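Local coordinates for bifunctional purine biosynthetic protein ADE5,7 (Cryptococcus neoformans var. grubii serotype A, PDB 7LVO), which catalyses the ATP-dependent ligation of phosphoribosylamine with glycine, in the N-terminal half that forms this chain, and a later ring closure in purine biosynthesis, at residues L383-Y388 with G426-V431; L396-N401 with I452-Q457. One frame throughout, in Å; residues are numbered along the deposited sequence.

In the fold
Contacts 1 and 2 lie side by side in the C domain of the GAR synthetase half, with centres about 10 Å apart. Contact 1 joins two neighbouring strands of a larger antiparallel sheet. Contact 2 is a small two-strand pairing packed against that sheet. Their segments alternate along the chain. The two meet through apolar side chains: L429 CD2 lies 3.5 Å from M398 CE, and V431 CG2 lies 3.5 Å from I452 CD1. Contact 1 is nearer the predicted ATP and magnesium sites. The side chain of R427 is about 10 Å from that of N333, a predicted magnesium ligand. Contact 2 lies away from the annotated sites.

Contact 1 of 2, residues L383-Y388 with G426-V431; sequences LASEGY and GRVLAV. With EDO (1,2-ethanediol), chain C.
L383 and L429 join the two strands as an antiparallel hydrogen-bonded pair. L383 N donates to L429 O at 2.8 Å. In return L383 O accepts two bonds, both in its carbonyl plane. V428 N is 2.8 Å from L383 O, and L429 N is a longer 3.3 Å from it. One carbonyl thus faces two successive residues. Further on, S385 N donates to G426 O at 2.7 Å, nearly in line with the C=O bond. A384 and R427 form a non-hydrogen-bonded pair in between.

The apolar contacts lie on the face of L383 and L429. These side chains run side by side, and L383 CB is 4.0 Å from L429 CD1. I452 touches both leucines. Apart from these, the CG2 methyl of V428 meets S385 OG, whose hydrogen bond goes to G425 O.

The aromatic contact belongs to Y388. With CG anti to the backbone N (chi1 180°), one ring face lies over G426 C and R427 N, offset toward the rim, and Y388 CD1 is 3.5 Å from G426 CA. The ring and the R427 guanidinium are nearly parallel, 3° apart, but they do not stack. The touch is with the aliphatic part: Y388 OH is 3.6 Å from R427 CG. The hydroxyl bonds with G274 N, and R427 NH1 with G275 O. A 1,2-ethanediol, probably from the crystallisation liquor, takes a weak bond from R427 NH2.

A type II turn from S385 to Y388 follows the strand. The double bonding of V428 and L429 to L383 is a classic beta bulge in an antiparallel sheet.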
loop_
_atom_site.group_PDB
_atom_site.type_symbol
_atom_site.label_atom_id
_atom_site.label_comp_id
_atom_site.label_asym_id
_atom_site.label_seq_id
_atom_site.Cartn_x
_atom_site.Cartn_y
_atom_site.Cartn_z
ATOM N N LEU A 383 3.483 14.122 -7.587
ATOM C CA LEU A 383 4.204 14.688 -8.718
ATOM C C LEU A 383 5.031 13.579 -9.359
ATOM O O LEU A 383 5.847 12.941 -8.684
ATOM C CB LEU A 383 5.093 15.842 -8.274
ATOM C CG LEU A 383 4.539 17.249 -8.504
ATOM C CD1 LEU A 383 3.214 17.449 -7.799
ATOM C CD2 LEU A 383 5.549 18.294 -8.040
ATOM N N ALA A 384 4.811 13.343 -10.650
ATOM C CA ALA A 384 5.447 12.246 -11.361
ATOM C C ALA A 384 6.377 12.783 -12.447
ATOM O O ALA A 384 6.378 13.971 -12.768
ATOM C CB ALA A 384 4.396 11.310 -11.972
ATOM N N SER A 385 7.160 11.874 -13.015
ATOM C CA SER A 385 8.115 12.206 -14.061
ATOM C C SER A 385 7.454 12.169 -15.434
ATOM O O SER A 385 6.497 11.431 -15.667
ATOM C CB SER A 385 9.299 11.234 -14.035
ATOM O OG SER A 385 10.006 11.306 -12.805
ATOM N N GLU A 386 7.994 12.974 -16.351
ATOM C CA GLU A 386 7.478 13.033 -17.712
ATOM C C GLU A 386 7.458 11.645 -18.340
ATOM O O GLU A 386 8.496 10.984 -18.441
ATOM C CB GLU A 386 8.336 13.983 -18.547
ATOM C CG GLU A 386 7.880 14.147 -19.983
ATOM C CD GLU A 386 8.759 15.112 -20.767
ATOM O OE1 GLU A 386 9.638 15.754 -20.152
ATOM O OE2 GLU A 386 8.568 15.226 -21.993
ATOM N N GLY A 387 6.271 11.206 -18.770
ATOM C CA GLY A 387 6.085 9.934 -19.439
ATOM C C GLY A 387 5.401 8.885 -18.585
ATOM O O GLY A 387 4.709 8.013 -19.127
ATOM N N TYR A 388 5.593 8.940 -17.271
ATOM C CA TYR A 388 4.946 7.992 -16.371
ATOM C C TYR A 388 3.441 7.968 -16.634
ATOM O O TYR A 388 2.837 9.024 -16.856
ATOM C CB TYR A 388 5.237 8.388 -14.918
ATOM C CG TYR A 388 4.623 7.486 -13.876
ATOM C CD1 TYR A 388 5.269 6.331 -13.462
ATOM C CD2 TYR A 388 3.402 7.796 -13.297
ATOM C CE1 TYR A 388 4.709 5.502 -12.508
ATOM C CE2 TYR A 388 2.840 6.978 -12.339
ATOM C CZ TYR A 388 3.493 5.831 -11.951
ATOM O OH TYR A 388 2.929 5.013 -10.990
ATOM N N GLY A 426 9.352 7.075 -11.251
ATOM C CA GLY A 426 8.152 7.562 -11.902
ATOM C C GLY A 426 7.386 8.550 -11.046
ATOM O O GLY A 426 7.212 9.715 -11.427
ATOM N N ARG A 427 6.913 8.091 -9.887
ATOM C CA ARG A 427 6.334 8.978 -8.891
ATOM C C ARG A 427 7.463 9.582 -8.067
ATOM O O ARG A 427 8.182 8.860 -7.364
ATOM C CB ARG A 427 5.345 8.217 -8.007
ATOM C CG ARG A 427 4.171 7.627 -8.779
ATOM C CD ARG A 427 3.102 7.050 -7.853
ATOM N NE ARG A 427 3.555 5.845 -7.173
ATOM C CZ ARG A 427 2.870 5.206 -6.234
ATOM N NH1 ARG A 427 1.681 5.624 -5.839
ATOM N NH2 ARG A 427 3.385 4.114 -5.689
ATOM N N VAL A 428 7.630 10.898 -8.160
ATOM C CA VAL A 428 8.769 11.567 -7.542
ATOM C C VAL A 428 8.496 11.899 -6.081
ATOM O O VAL A 428 9.294 11.569 -5.198
ATOM C CB VAL A 428 9.131 12.830 -8.350
ATOM C CG1 VAL A 428 10.369 13.495 -7.776
ATOM C CG2 VAL A 428 9.348 12.474 -9.811
ATOM N N LEU A 429 7.376 12.556 -5.798
ATOM C CA LEU A 429 7.059 12.945 -4.434
ATOM C C LEU A 429 5.556 13.185 -4.331
ATOM O O LEU A 429 4.819 13.114 -5.320
ATOM C CB LEU A 429 7.864 14.179 -4.010
ATOM C CG LEU A 429 7.735 15.467 -4.837
ATOM C CD1 LEU A 429 6.411 16.169 -4.560
ATOM C CD2 LEU A 429 8.905 16.386 -4.558
ATOM N N ALA A 430 5.104 13.469 -3.117
ATOM C CA ALA A 430 3.704 13.757 -2.843
ATOM C C ALA A 430 3.627 14.977 -1.938
ATOM O O ALA A 430 4.310 15.036 -0.912
ATOM C CB ALA A 430 3.012 12.557 -2.188
ATOM N N VAL A 431 2.812 15.948 -2.328
ATOM C CA VAL A 431 2.558 17.144 -1.530
ATOM C C VAL A 431 1.262 16.906 -0.767
ATOM O O VAL A 431 0.211 16.689 -1.376
ATOM C CB VAL A 431 2.469 18.400 -2.407
ATOM C CG1 VAL A 431 2.334 19.645 -1.536
ATOM C CG2 VAL A 431 3.690 18.508 -3.304
HETATM C C1 EDO C . 6.453 4.812 -9.234
HETATM O O1 EDO C . 7.781 4.374 -9.546
HETATM C C2 EDO C . 5.554 3.613 -8.948
HETATM O O2 EDO C . 5.944 3.002 -7.711
#

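Contact 2 of 2, residues L396-N401 with I452-Q457; sequences LPMTLN and ISFQGQ
M398 and F454 are brought together by their first torsions. M398 CG lies anti to its carbonyl carbon, beside the backbone N (chi1 -62°). F454 CG sits between the backbone N and the carbonyl carbon (chi1 58°). The two side chains then lie alongside each other on the same side of the pairing. M398 CG is 3.9 Å from F454 CB. The chain of M398 bends at its last torsion. Its SD lies 5.4 Å from the F454 ring centroid, in an oblique Met-aromatic contact. Q457 CB, from the same segment as the ring, rests over the centre of one ring face.

L400 and I452 meet at their branches. L400 CD2 is 3.7 Å from I452 CG2 and also comes near I452 CG1. Near the turn, L396 CD1 reaches Q455 CB, and these two side chains cross at a slant.

The backbones pair antiparallel. T399 N donates to S453 O at 2.8 Å with an N-H...O angle of 169°. S453 N returns a bond to T399 O at 3.0 Å. I452 CA adds a CA-H...O contact to the same oxygen. Toward L396 and Q455 the two chains draw apart, and a water spans them. It donates to P397 O at 2.6 Å and accepts from Q455 N at 2.9 Å. The type II turn from F454 to Q457 begins here.

M398, I452 and F454 are buried. M398 and F454 both pack on V428 of the larger sheet, and F454 also touches L383. T399 and S453 are exposed on the other face. The chemistry therefore implies a two-sided ribbon, with an apolar face against the sheet and a polar face toward solvent.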
loop_
_atom_site.group_PDB
_atom_site.type_symbol
_atom_site.label_atom_id
_atom_site.label_comp_id
_atom_site.label_asym_id
_atom_site.label_seq_id
_atom_site.Cartn_x
_atom_site.Cartn_y
_atom_site.Cartn_z
ATOM N N LEU A 396 16.746 14.416 -13.096
ATOM C CA LEU A 396 16.550 15.849 -13.256
ATOM C C LEU A 396 16.704 16.553 -11.910
ATOM O O LEU A 396 16.185 16.073 -10.897
ATOM C CB LEU A 396 15.167 16.137 -13.841
ATOM C CG LEU A 396 14.928 15.809 -15.321
ATOM C CD1 LEU A 396 15.956 16.516 -16.213
ATOM C CD2 LEU A 396 14.938 14.318 -15.570
ATOM N N PRO A 397 17.403 17.692 -11.866
ATOM C CA PRO A 397 17.535 18.416 -10.595
ATOM C C PRO A 397 16.205 19.011 -10.164
ATOM O O PRO A 397 15.407 19.463 -10.990
ATOM C CB PRO A 397 18.560 19.517 -10.903
ATOM C CG PRO A 397 19.170 19.154 -12.216
ATOM C CD PRO A 397 18.147 18.353 -12.959
ATOM N N MET A 398 15.982 19.030 -8.854
ATOM C CA MET A 398 14.711 19.446 -8.284
ATOM C C MET A 398 14.880 20.729 -7.487
ATOM O O MET A 398 15.840 20.878 -6.730
ATOM C CB MET A 398 14.133 18.344 -7.387
ATOM C CG MET A 398 13.835 17.051 -8.122
ATOM S SD MET A 398 13.412 15.698 -7.028
ATOM C CE MET A 398 11.991 16.379 -6.181
ATOM N N THR A 399 13.941 21.651 -7.669
ATOM C CA THR A 399 13.867 22.881 -6.891
ATOM C C THR A 399 12.813 22.693 -5.807
ATOM O O THR A 399 11.630 22.502 -6.115
ATOM C CB THR A 399 13.519 24.073 -7.778
ATOM O OG1 THR A 399 14.462 24.162 -8.853
ATOM C CG2 THR A 399 13.547 25.370 -6.975
ATOM N N LEU A 400 13.241 22.740 -4.546
ATOM C CA LEU A 400 12.362 22.530 -3.398
ATOM C C LEU A 400 12.453 23.762 -2.501
ATOM O O LEU A 400 13.387 23.897 -1.706
ATOM C CB LEU A 400 12.746 21.258 -2.645
ATOM C CG LEU A 400 12.762 19.970 -3.468
ATOM C CD1 LEU A 400 13.495 18.866 -2.723
ATOM C CD2 LEU A 400 11.349 19.538 -3.809
ATOM N N ASN A 401 11.495 24.652 -2.635
ATOM C CA ASN A 401 11.422 25.863 -1.830
ATOM C C ASN A 401 10.565 25.616 -0.600
ATOM O O ASN A 401 9.886 24.593 -0.492
ATOM C CB ASN A 401 10.866 27.000 -2.680
ATOM C CG ASN A 401 11.754 27.320 -3.871
ATOM O OD1 ASN A 401 12.965 27.489 -3.721
ATOM N ND2 ASN A 401 11.164 27.400 -5.056
ATOM N N ILE A 452 7.612 23.643 -5.738
ATOM C CA ILE A 452 8.376 22.497 -6.218
ATOM C C ILE A 452 8.411 22.569 -7.739
ATOM O O ILE A 452 7.385 22.831 -8.379
ATOM C CB ILE A 452 7.768 21.158 -5.752
ATOM C CG1 ILE A 452 7.633 21.136 -4.233
ATOM C CG2 ILE A 452 8.623 19.985 -6.235
ATOM C CD1 ILE A 452 6.900 19.929 -3.694
ATOM N N SER A 453 9.586 22.333 -8.317
ATOM C CA SER A 453 9.739 22.418 -9.762
ATOM C C SER A 453 10.863 21.503 -10.220
ATOM O O SER A 453 11.965 21.542 -9.667
ATOM C CB SER A 453 10.021 23.864 -10.194
ATOM O OG SER A 453 10.130 23.966 -11.603
ATOM N N PHE A 454 10.575 20.682 -11.227
ATOM C CA PHE A 454 11.601 19.920 -11.925
ATOM C C PHE A 454 11.115 19.664 -13.346
ATOM O O PHE A 454 9.910 19.545 -13.594
ATOM C CB PHE A 454 11.944 18.609 -11.207
ATOM C CG PHE A 454 10.782 17.686 -11.011
ATOM C CD1 PHE A 454 10.464 16.740 -11.970
ATOM C CD2 PHE A 454 10.014 17.752 -9.860
ATOM C CE1 PHE A 454 9.396 15.879 -11.789
ATOM C CE2 PHE A 454 8.944 16.897 -9.674
ATOM C CZ PHE A 454 8.634 15.957 -10.631
ATOM N N GLN A 455 12.068 19.586 -14.274
ATOM C CA GLN A 455 11.747 19.466 -15.688
ATOM C C GLN A 455 10.816 18.287 -15.933
ATOM O O GLN A 455 11.092 17.159 -15.516
ATOM C CB GLN A 455 13.034 19.305 -16.502
ATOM C CG GLN A 455 12.827 19.300 -18.009
ATOM C CD GLN A 455 12.328 20.633 -18.535
ATOM O OE1 GLN A 455 12.696 21.694 -18.028
ATOM N NE2 GLN A 455 11.477 20.584 -19.550
ATOM N N GLY A 456 9.706 18.560 -16.611
ATOM C CA GLY A 456 8.753 17.526 -16.958
ATOM C C GLY A 456 7.833 17.088 -15.844
ATOM O O GLY A 456 7.165 16.054 -15.984
ATOM N N GLN A 457 7.776 17.826 -14.742
ATOM C CA GLN A 457 6.922 17.418 -13.632
ATOM C C GLN A 457 5.472 17.343 -14.091
ATOM O O GLN A 457 4.994 18.204 -14.836
ATOM C CB GLN A 457 7.060 18.390 -12.463
ATOM C CG GLN A 457 6.578 19.805 -12.748
ATOM C CD GLN A 457 6.749 20.723 -11.551
ATOM O OE1 GLN A 457 7.213 20.298 -10.492
ATOM N NE2 GLN A 457 6.379 21.988 -11.714
HETATM O O HOH W 1 14.869 19.723 -13.477
#